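Local atomic coordinates of extracellular ligand-binding receptor (Rhodopseudomonas palustris, PDB entry 3SG0), a protein that probably serves as the solute-binding protein of an ABC transporter for lignin-derived aromatic acids, binding benzoylformate (phenylglyoxylate). Residues A[56-61]-A[317-322]; A[132-137]-A[343-348]; A[323-328]-A[334-339]. One frame throughout, in Å; residues are numbered along the deposited sequence.

Interaction 1 of 3, residues A[56-61]-A[317-322]; sequences KEIGGE and LVENAI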
loop_
_atom_site.group_PDB
_atom_site.type_symbol
_atom_site.label_atom_id
_atom_site.label_comp_id
_atom_site.label_asym_id
_atom_site.label_seq_id
_atom_site.Cartn_x
_atom_site.Cartn_y
_atom_site.Cartn_z
ATOM N N LYS A 56 -20.103 -11.605 -3.079
ATOM C CA LYS A 56 -20.217 -12.788 -3.924
ATOM C C LYS A 56 -21.188 -12.585 -5.082
ATOM O O LYS A 56 -21.328 -13.449 -5.942
ATOM C CB LYS A 56 -20.605 -14.008 -3.088
ATOM C CG LYS A 56 -19.414 -14.732 -2.472
ATOM C CD LYS A 56 -18.391 -13.755 -1.913
ATOM C CE LYS A 56 -17.105 -14.462 -1.513
ATOM N NZ LYS A 56 -16.038 -13.543 -0.989
ATOM N N GLU A 57 -21.844 -11.432 -5.099
ATOM C CA GLU A 57 -22.715 -11.063 -6.206
ATOM C C GLU A 57 -22.611 -9.563 -6.432
ATOM O O GLU A 57 -22.645 -8.783 -5.483
ATOM C CB GLU A 57 -24.162 -11.449 -5.910
ATOM C CG GLU A 57 -25.124 -11.119 -7.040
ATOM C CD GLU A 57 -26.543 -11.571 -6.753
ATOM O OE1 GLU A 57 -26.728 -12.750 -6.385
ATOM O OE2 GLU A 57 -27.469 -10.746 -6.894
ATOM N N ILE A 58 -22.477 -9.162 -7.692
ATOM C CA ILE A 58 -22.411 -7.749 -8.047
ATOM C C ILE A 58 -23.183 -7.545 -9.338
ATOM O O ILE A 58 -22.993 -8.290 -10.295
ATOM C CB ILE A 58 -20.960 -7.264 -8.263
ATOM C CG1 ILE A 58 -20.107 -7.491 -7.007
ATOM C CG2 ILE A 58 -20.960 -5.790 -8.656
ATOM C CD1 ILE A 58 -18.617 -7.234 -7.225
ATOM N N GLY A 59 -24.053 -6.540 -9.365
ATOM C CA GLY A 59 -24.817 -6.232 -10.565
ATOM C C GLY A 59 -25.707 -7.375 -11.017
ATOM O O GLY A 59 -26.050 -7.476 -12.195
ATOM N N GLY A 60 -26.074 -8.246 -10.081
ATOM C CA GLY A 60 -26.916 -9.390 -10.383
ATOM C C GLY A 60 -26.158 -10.612 -10.868
ATOM O O GLY A 60 -26.757 -11.648 -11.168
ATOM N N GLU A 61 -24.834 -10.500 -10.942
ATOM C CA GLU A 61 -24.000 -11.598 -11.405
ATOM C C GLU A 61 -23.201 -12.189 -10.261
ATOM O O GLU A 61 -22.733 -11.464 -9.378
ATOM C CB GLU A 61 -23.020 -11.111 -12.474
ATOM C CG GLU A 61 -23.666 -10.624 -13.754
ATOM C CD GLU A 61 -24.195 -11.758 -14.602
ATOM O OE1 GLU A 61 -23.573 -12.843 -14.603
ATOM O OE2 GLU A 61 -25.233 -11.565 -15.266
ATOM N N LEU A 317 -13.822 -0.057 -5.930
ATOM C CA LEU A 317 -13.752 0.511 -7.270
ATOM C C LEU A 317 -14.297 -0.448 -8.321
ATOM O O LEU A 317 -15.039 -0.044 -9.220
ATOM C CB LEU A 317 -12.315 0.891 -7.626
ATOM C CG LEU A 317 -11.741 2.088 -6.873
ATOM C CD1 LEU A 317 -10.258 2.217 -7.150
ATOM C CD2 LEU A 317 -12.456 3.369 -7.258
ATOM N N VAL A 318 -13.916 -1.713 -8.238
ATOM C CA VAL A 318 -14.372 -2.691 -9.215
ATOM C C VAL A 318 -15.888 -2.866 -9.132
ATOM O O VAL A 318 -16.588 -2.856 -10.152
ATOM C CB VAL A 318 -13.655 -4.034 -9.017
ATOM C CG1 VAL A 318 -14.253 -5.104 -9.898
ATOM C CG2 VAL A 318 -12.172 -3.877 -9.319
ATOM N N GLU A 319 -16.393 -3.029 -7.917
ATOM C CA GLU A 319 -17.822 -3.190 -7.702
ATOM C C GLU A 319 -18.599 -2.001 -8.248
ATOM O O GLU A 319 -19.677 -2.172 -8.828
ATOM C CB GLU A 319 -18.110 -3.385 -6.209
ATOM C CG GLU A 319 -19.569 -3.582 -5.855
ATOM C CD GLU A 319 -19.763 -3.903 -4.383
ATOM O OE1 GLU A 319 -19.009 -3.354 -3.550
ATOM O OE2 GLU A 319 -20.664 -4.706 -4.055
ATOM N N ASN A 320 -18.070 -0.796 -8.065
ATOM C CA ASN A 320 -18.739 0.402 -8.547
ATOM C C ASN A 320 -18.779 0.462 -10.057
ATOM O O ASN A 320 -19.694 1.066 -10.614
ATOM C CB ASN A 320 -18.079 1.663 -7.994
ATOM C CG ASN A 320 -18.390 1.885 -6.526
ATOM O OD1 ASN A 320 -19.251 1.215 -5.949
ATOM N ND2 ASN A 320 -17.697 2.830 -5.916
ATOM N N ALA A 321 -17.810 -0.158 -10.722
ATOM C CA ALA A 321 -17.699 -0.103 -12.177
ATOM C C ALA A 321 -18.494 -1.197 -12.883
ATOM O O ALA A 321 -18.845 -1.057 -14.058
ATOM C CB ALA A 321 -16.246 -0.207 -12.572
ATOM N N ILE A 322 -18.762 -2.296 -12.193
ATOM C CA ILE A 322 -19.358 -3.462 -12.833
ATOM C C ILE A 322 -20.755 -3.240 -13.438
ATOM O O ILE A 322 -21.011 -3.696 -14.545
ATOM C CB ILE A 322 -19.307 -4.690 -11.891
ATOM C CG1 ILE A 322 -17.908 -5.324 -11.948
ATOM C CG2 ILE A 322 -20.376 -5.714 -12.262
ATOM C CD1 ILE A 322 -17.615 -6.334 -10.847
HETATM O O HOH W 1 -22.814 -5.970 -4.929
#

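Interaction 2 of 3, residues A[132-137]-A[343-348]; sequences RRKWVY and QIEKSK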
loop_
_atom_site.group_PDB
_atom_site.type_symbol
_atom_site.label_atom_id
_atom_site.label_comp_id
_atom_site.label_asym_id
_atom_site.label_seq_id
_atom_site.Cartn_x
_atom_site.Cartn_y
_atom_site.Cartn_z
ATOM N N ARG A 132 0.667 1.452 -21.010
ATOM C CA ARG A 132 0.496 0.211 -20.256
ATOM C C ARG A 132 -0.211 0.468 -18.932
ATOM O O ARG A 132 -1.107 -0.277 -18.526
ATOM C CB ARG A 132 1.853 -0.448 -20.013
ATOM C CG ARG A 132 2.451 -1.057 -21.275
ATOM C CD ARG A 132 3.937 -1.321 -21.119
ATOM N NE ARG A 132 4.683 -0.076 -20.962
ATOM C CZ ARG A 132 5.679 0.097 -20.102
ATOM N NH1 ARG A 132 6.062 -0.897 -19.316
ATOM N NH2 ARG A 132 6.297 1.266 -20.032
ATOM N N ARG A 133 0.208 1.531 -18.250
ATOM C CA ARG A 133 -0.390 1.930 -16.989
ATOM C C ARG A 133 -1.840 2.376 -17.165
ATOM O O ARG A 133 -2.569 2.506 -16.181
ATOM C CB ARG A 133 0.491 2.975 -16.298
ATOM C CG ARG A 133 1.778 2.367 -15.763
ATOM C CD ARG A 133 2.874 3.405 -15.541
ATOM N NE ARG A 133 3.996 2.833 -14.800
ATOM C CZ ARG A 133 4.934 2.042 -15.309
ATOM N NH1 ARG A 133 4.945 1.749 -16.607
ATOM N NH2 ARG A 133 5.871 1.545 -14.511
ATOM N N LYS A 134 -2.289 2.557 -18.414
ATOM C CA LYS A 134 -3.710 2.753 -18.681
ATOM C C LYS A 134 -4.548 1.624 -18.108
ATOM O O LYS A 134 -5.737 1.803 -17.852
ATOM C CB LYS A 134 -3.998 2.819 -20.180
ATOM C CG LYS A 134 -3.871 4.179 -20.793
ATOM C CD LYS A 134 -4.886 5.172 -20.264
ATOM C CE LYS A 134 -4.498 6.521 -20.792
ATOM N NZ LYS A 134 -5.357 7.559 -20.205
ATOM N N TRP A 135 -3.941 0.447 -17.964
ATOM C CA TRP A 135 -4.644 -0.733 -17.476
ATOM C C TRP A 135 -4.533 -0.923 -15.966
ATOM O O TRP A 135 -5.101 -1.873 -15.439
ATOM C CB TRP A 135 -4.159 -1.987 -18.227
ATOM C CG TRP A 135 -4.580 -1.950 -19.655
ATOM C CD1 TRP A 135 -3.862 -1.482 -20.711
ATOM C CD2 TRP A 135 -5.854 -2.337 -20.173
ATOM N NE1 TRP A 135 -4.605 -1.565 -21.862
ATOM C CE2 TRP A 135 -5.833 -2.093 -21.558
ATOM C CE3 TRP A 135 -7.011 -2.882 -19.597
ATOM C CZ2 TRP A 135 -6.927 -2.365 -22.379
ATOM C CZ3 TRP A 135 -8.094 -3.156 -20.413
ATOM C CH2 TRP A 135 -8.046 -2.892 -21.788
ATOM N N VAL A 136 -3.836 -0.031 -15.267
ATOM C CA VAL A 136 -3.512 -0.237 -13.861
ATOM C C VAL A 136 -4.146 0.835 -12.984
ATOM O O VAL A 136 -4.100 2.023 -13.320
ATOM C CB VAL A 136 -1.978 -0.208 -13.662
ATOM C CG1 VAL A 136 -1.598 -0.529 -12.213
ATOM C CG2 VAL A 136 -1.310 -1.174 -14.618
ATOM N N TYR A 137 -4.733 0.417 -11.864
ATOM C CA TYR A 137 -5.275 1.335 -10.861
ATOM C C TYR A 137 -4.649 1.013 -9.518
ATOM O O TYR A 137 -4.143 -0.097 -9.311
ATOM C CB TYR A 137 -6.803 1.245 -10.811
ATOM C CG TYR A 137 -7.410 1.730 -12.093
ATOM C CD1 TYR A 137 -7.586 3.087 -12.322
ATOM C CD2 TYR A 137 -7.748 0.846 -13.108
ATOM C CE1 TYR A 137 -8.118 3.545 -13.507
ATOM C CE2 TYR A 137 -8.266 1.300 -14.308
ATOM C CZ TYR A 137 -8.442 2.654 -14.498
ATOM O OH TYR A 137 -8.950 3.149 -15.682
ATOM N N GLN A 343 -14.511 2.534 -16.996
ATOM C CA GLN A 343 -15.369 3.051 -15.945
ATOM C C GLN A 343 -14.599 3.469 -14.690
ATOM O O GLN A 343 -14.923 4.485 -14.072
ATOM C CB GLN A 343 -16.443 2.023 -15.593
ATOM C CG GLN A 343 -17.470 1.801 -16.694
ATOM C CD GLN A 343 -18.166 3.088 -17.104
ATOM O OE1 GLN A 343 -18.723 3.797 -16.264
ATOM N NE2 GLN A 343 -18.117 3.409 -18.395
ATOM N N ILE A 344 -13.581 2.705 -14.292
ATOM C CA ILE A 344 -12.857 3.056 -13.070
ATOM C C ILE A 344 -12.183 4.418 -13.233
ATOM O O ILE A 344 -12.102 5.205 -12.298
ATOM C CB ILE A 344 -11.859 1.966 -12.664
ATOM C CG1 ILE A 344 -12.623 0.682 -12.322
ATOM C CG2 ILE A 344 -11.020 2.438 -11.485
ATOM C CD1 ILE A 344 -11.734 -0.505 -12.003
ATOM N N GLU A 345 -11.739 4.700 -14.453
ATOM C CA GLU A 345 -11.080 5.946 -14.803
ATOM C C GLU A 345 -11.965 7.167 -14.572
ATOM O O GLU A 345 -11.456 8.285 -14.492
ATOM C CB GLU A 345 -10.685 5.859 -16.281
ATOM C CG GLU A 345 -9.722 6.890 -16.784
ATOM C CD GLU A 345 -9.082 6.423 -18.071
ATOM O OE1 GLU A 345 -7.897 6.054 -18.019
ATOM O OE2 GLU A 345 -9.762 6.408 -19.129
ATOM N N LYS A 346 -13.273 6.941 -14.472
ATOM C CA LYS A 346 -14.261 8.009 -14.299
ATOM C C LYS A 346 -14.686 8.190 -12.846
ATOM O O LYS A 346 -15.505 9.062 -12.544
ATOM C CB LYS A 346 -15.507 7.710 -15.129
ATOM C CG LYS A 346 -15.254 7.554 -16.613
ATOM C CD LYS A 346 -16.529 7.126 -17.323
ATOM C CE LYS A 346 -16.264 6.728 -18.758
ATOM N NZ LYS A 346 -17.521 6.284 -19.423
ATOM N N SER A 347 -14.154 7.370 -11.947
ATOM C CA SER A 347 -14.545 7.428 -10.537
ATOM C C SER A 347 -14.156 8.763 -9.907
ATOM O O SER A 347 -13.015 9.192 -10.022
ATOM C CB SER A 347 -13.908 6.264 -9.778
ATOM O OG SER A 347 -14.300 6.261 -8.415
ATOM N N LYS A 348 -15.106 9.405 -9.228
ATOM C CA LYS A 348 -14.901 10.740 -8.665
ATOM C C LYS A 348 -15.431 10.856 -7.243
ATOM O O LYS A 348 -16.397 10.185 -6.873
ATOM C CB LYS A 348 -15.608 11.810 -9.516
ATOM C CG LYS A 348 -15.245 11.834 -10.992
ATOM C CD LYS A 348 -13.811 12.281 -11.226
ATOM C CE LYS A 348 -13.547 12.486 -12.714
ATOM N NZ LYS A 348 -12.162 12.967 -12.974
HETATM O O HOH W 2 -7.995 7.050 -21.107
#

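Interaction 3 of 3, residues A[323-328]-A[334-339]; sequences PAALKA and PEFRAA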
loop_
_atom_site.group_PDB
_atom_site.type_symbol
_atom_site.label_atom_id
_atom_site.label_comp_id
_atom_site.label_asym_id
_atom_site.label_seq_id
_atom_site.Cartn_x
_atom_site.Cartn_y
_atom_site.Cartn_z
ATOM N N PRO A 323 -21.659 -2.546 -12.732
ATOM C CA PRO A 323 -22.991 -2.396 -13.333
ATOM C C PRO A 323 -22.942 -1.700 -14.698
ATOM O O PRO A 323 -23.621 -2.130 -15.633
ATOM C CB PRO A 323 -23.746 -1.580 -12.282
ATOM C CG PRO A 323 -23.120 -2.031 -10.981
ATOM C CD PRO A 323 -21.649 -2.147 -11.312
ATOM N N ALA A 324 -22.154 -0.641 -14.830
ATOM C CA ALA A 324 -22.020 0.003 -16.130
ATOM C C ALA A 324 -21.388 -0.933 -17.154
ATOM O O ALA A 324 -21.815 -0.984 -18.312
ATOM C CB ALA A 324 -21.223 1.299 -16.021
ATOM N N ALA A 325 -20.385 -1.698 -16.738
ATOM C CA ALA A 325 -19.724 -2.610 -17.655
ATOM C C ALA A 325 -20.675 -3.700 -18.171
ATOM O O ALA A 325 -20.576 -4.133 -19.319
ATOM C CB ALA A 325 -18.491 -3.220 -16.993
ATOM N N LEU A 326 -21.590 -4.141 -17.310
ATOM C CA LEU A 326 -22.569 -5.159 -17.680
ATOM C C LEU A 326 -23.542 -4.659 -18.739
ATOM O O LEU A 326 -24.183 -5.462 -19.409
ATOM C CB LEU A 326 -23.344 -5.647 -16.453
ATOM C CG LEU A 326 -22.545 -6.527 -15.497
ATOM C CD1 LEU A 326 -23.286 -6.678 -14.180
ATOM C CD2 LEU A 326 -22.235 -7.890 -16.115
ATOM N N LYS A 327 -23.680 -3.345 -18.882
ATOM C CA LYS A 327 -24.549 -2.796 -19.924
ATOM C C LYS A 327 -23.875 -2.879 -21.282
ATOM O O LYS A 327 -24.542 -2.805 -22.317
ATOM C CB LYS A 327 -24.903 -1.345 -19.631
ATOM C CG LYS A 327 -25.567 -1.136 -18.293
ATOM C CD LYS A 327 -26.065 0.292 -18.139
ATOM C CE LYS A 327 -26.592 0.539 -16.735
ATOM N NZ LYS A 327 -26.923 1.971 -16.527
ATOM N N ALA A 328 -22.553 -3.032 -21.267
ATOM C CA ALA A 328 -21.755 -3.009 -22.489
ATOM C C ALA A 328 -21.456 -4.391 -23.052
ATOM O O ALA A 328 -21.368 -4.563 -24.267
ATOM C CB ALA A 328 -20.455 -2.248 -22.261
ATOM N N PRO A 334 -13.259 -9.606 -23.674
ATOM C CA PRO A 334 -12.387 -8.428 -23.623
ATOM C C PRO A 334 -13.195 -7.139 -23.523
ATOM O O PRO A 334 -12.757 -6.197 -22.886
ATOM C CB PRO A 334 -11.635 -8.481 -24.957
ATOM C CG PRO A 334 -11.768 -9.882 -25.435
ATOM C CD PRO A 334 -13.032 -10.436 -24.868
ATOM N N GLU A 335 -14.369 -7.101 -24.137
ATOM C CA GLU A 335 -15.192 -5.897 -24.100
ATOM C C GLU A 335 -15.640 -5.546 -22.677
ATOM O O GLU A 335 -15.711 -4.379 -22.311
ATOM C CB GLU A 335 -16.400 -6.042 -25.034
ATOM C CG GLU A 335 -16.041 -6.092 -26.519
ATOM C CD GLU A 335 -15.520 -7.446 -26.994
ATOM O OE1 GLU A 335 -15.641 -8.460 -26.272
ATOM O OE2 GLU A 335 -14.987 -7.500 -28.123
ATOM N N PHE A 336 -15.945 -6.561 -21.875
ATOM C CA PHE A 336 -16.314 -6.345 -20.478
ATOM C C PHE A 336 -15.125 -5.810 -19.680
ATOM O O PHE A 336 -15.249 -4.858 -18.912
ATOM C CB PHE A 336 -16.833 -7.655 -19.884
ATOM C CG PHE A 336 -17.281 -7.561 -18.450
ATOM C CD1 PHE A 336 -18.448 -6.895 -18.112
ATOM C CD2 PHE A 336 -16.563 -8.189 -17.450
ATOM C CE1 PHE A 336 -18.867 -6.831 -16.793
ATOM C CE2 PHE A 336 -16.983 -8.140 -16.135
ATOM C CZ PHE A 336 -18.134 -7.459 -15.804
ATOM N N ARG A 337 -13.963 -6.419 -19.880
ATOM C CA ARG A 337 -12.755 -5.955 -19.208
ATOM C C ARG A 337 -12.427 -4.511 -19.590
ATOM O O ARG A 337 -12.030 -3.717 -18.746
ATOM C CB ARG A 337 -11.578 -6.865 -19.531
ATOM C CG ARG A 337 -11.814 -8.306 -19.115
ATOM C CD ARG A 337 -10.545 -9.122 -19.083
ATOM N NE ARG A 337 -9.798 -9.093 -20.333
ATOM C CZ ARG A 337 -9.937 -9.973 -21.318
ATOM N NH1 ARG A 337 -10.836 -10.952 -21.236
ATOM N NH2 ARG A 337 -9.184 -9.855 -22.406
ATOM N N ALA A 338 -12.585 -4.183 -20.868
ATOM C CA ALA A 338 -12.300 -2.834 -21.342
ATOM C C ALA A 338 -13.287 -1.843 -20.739
ATOM O O ALA A 338 -12.929 -0.711 -20.428
ATOM C CB ALA A 338 -12.330 -2.773 -22.868
ATOM N N ALA A 339 -14.544 -2.260 -20.589
ATOM C CA ALA A 339 -15.550 -1.393 -19.993
ATOM C C ALA A 339 -15.224 -1.126 -18.526
ATOM O O ALA A 339 -15.383 -0.013 -18.043
ATOM C CB ALA A 339 -16.943 -1.992 -20.144
#

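Interaction 1 of 3, residues A[56-61]-A[317-322]
Ile58 and Ile322 make the apolar part of this contact, which seats the edge of a beta-sheet on helix 306-328. Methyl meets methyl: CG2 of Ile58 lies 3.7 Å from CG2 of Ile322, and their outer methyls follow, Ile58 CD1 standing 3.9 Å from Ile322 CD1. The two branched chains stand almost perpendicular to one another. Beta-branched isoleucine suits both places, since each residue spreads two methyl-bearing arms over the other; Val63 and Ile28 of the neighbouring strands add to the same buried patch.

Glu319 joins through its hydrocarbon part, its CG 3.8 Å from Ile58 CG2. With CG anti to the backbone N (chi1 -179°) and the chain extended beyond it, the carboxylate is carried past the isoleucine. There a water donates to Glu319 OE2 at 2.6 Å and to the carbonyl Glu57 O at 2.9 Å, a polar link between segments that share no direct hydrogen bond.

Backbone bonds shape the hairpin itself. Ile58 and Glu61 pair in both directions around a type I' turn; both inner positions have positive phi, easiest for glycine, and at Gly60 a CB would collide with the preceding carbonyl oxygen.

Glu319 binds 3-hydroxypyruvate in a crystal structure of this protein, although none is bound here. The chemistry implies apolar packing with one water at its margin, where a glutamate turns its methylenes to the isoleucine and its charge to that water.

Interaction 2 of 3, residues A[132-137]-A[343-348]
Tyr137 and Ile344 pack where the edge strand 136-138 of the sheet meets the C-terminal part of helix 334-344, within the alpha/beta sandwich of a periplasmic binding protein lobe. The tight part is a CH-pi contact. Ile344 CG2 sits over the centre of one face of the Tyr137 ring, 3.6 Å from the centroid and 12° off the ring normal. Because Ile344 CG2 is anti to the backbone N while CG1 takes the position beside it (chi1 -64°), the short branch is the one laid on the ring. CG1 instead packs on Ala321 of the preceding helix, so the beta-branched residue serves two neighbours at once. Met117 of strand 116-118 touches both Tyr137 and Ile344.

The far end of the tyrosine is polar but well provided for: its hydroxyl is hydrogen-bonded to the carbonyl of Arg341, earlier in helix 334-344. Tyr137 OH also lies 3.3 Å from Glu345 CB, and the ring and the Glu345 carboxylate planes are turned 66° apart. An aromatic residue with a hydroxyl thus serves both an apolar and a polar neighbour there.

The other side is looser. Lys134 and Glu345 form a long salt bridge, with 3.7 Å between Lys134 NZ and Glu345 OE1, and each charged group has a stronger partner outside these segments. The lysine ammonium is hydrogen-bonded to the carbonyl of Pro361, while Glu345 OE1 is bound by Arg341 and His364, positive or polar groups likely to favour its charged form. One water bridges the pair, accepting from Lys134 NZ at 2.8 Å and donating to Glu345 OE2 at 2.7 Å.

Interaction 3 of 3, residues A[323-328]-A[334-339]
A helical hairpin, formed by the C-terminal part of helix 306-328 and the start of helix 334-344, is closed here by Ala325, Leu326, Ala328, Phe336 and Ala339. The short helical segments run roughly antiparallel, at 145°, with their axes 8.5 Å apart at closest approach. Small residues make this possible: Ala325 CB lies 3.7 Å from Ala339 CB, and Ala328 CB reaches the same Ala339 methyl at 4.1 Å.

Beside the alanines, Phe336 inserts its ring. The ring carbon CG stands opposite the backbone N about the CA-CB bond (chi1 -179°), which carries the ring across toward the other helix, and its CE1 touches both Ala325 CB and Leu326 CD2, each at 3.6 Å. Leu326 and Phe336 run alongside each other in the same direction, and both methyls approach the ring obliquely. Although the Leu326 CB points away from the other helix, the branched end of a leucine is long enough to come back to the ring. Replacing Phe336 by an alanine would probably open a gap beside Ala325 and leave Leu326 CD2 without its aromatic neighbour.

No hydrogen bond crosses between the segments. Close alanine contacts flanked by a large aromatic are the apolar packing of an antiparallel helix pair joined by a short loop.

Overall arrangement
From the N terminus, the chain first lays down the hairpin 56-61 and then the edge strand region 132-137, at opposite borders of the same mixed sheet. It returns much later with helix 306-328, whose 317-322 part closes interaction 1 across 255 intervening residues. The helix continues into interaction 3, a short local closure in which 323-328 meets 334-339. Helix 334-344 then leads into 343-348, which closes interaction 2, whose loop encloses interaction 3 and crosses that of interaction 1. Consecutive helices are thereby set against both borders of one sheet; Leu317 packing on Ser347 joins interactions 1 and 2, and Leu326 reaching Gly59 joins interactions 1 and 3.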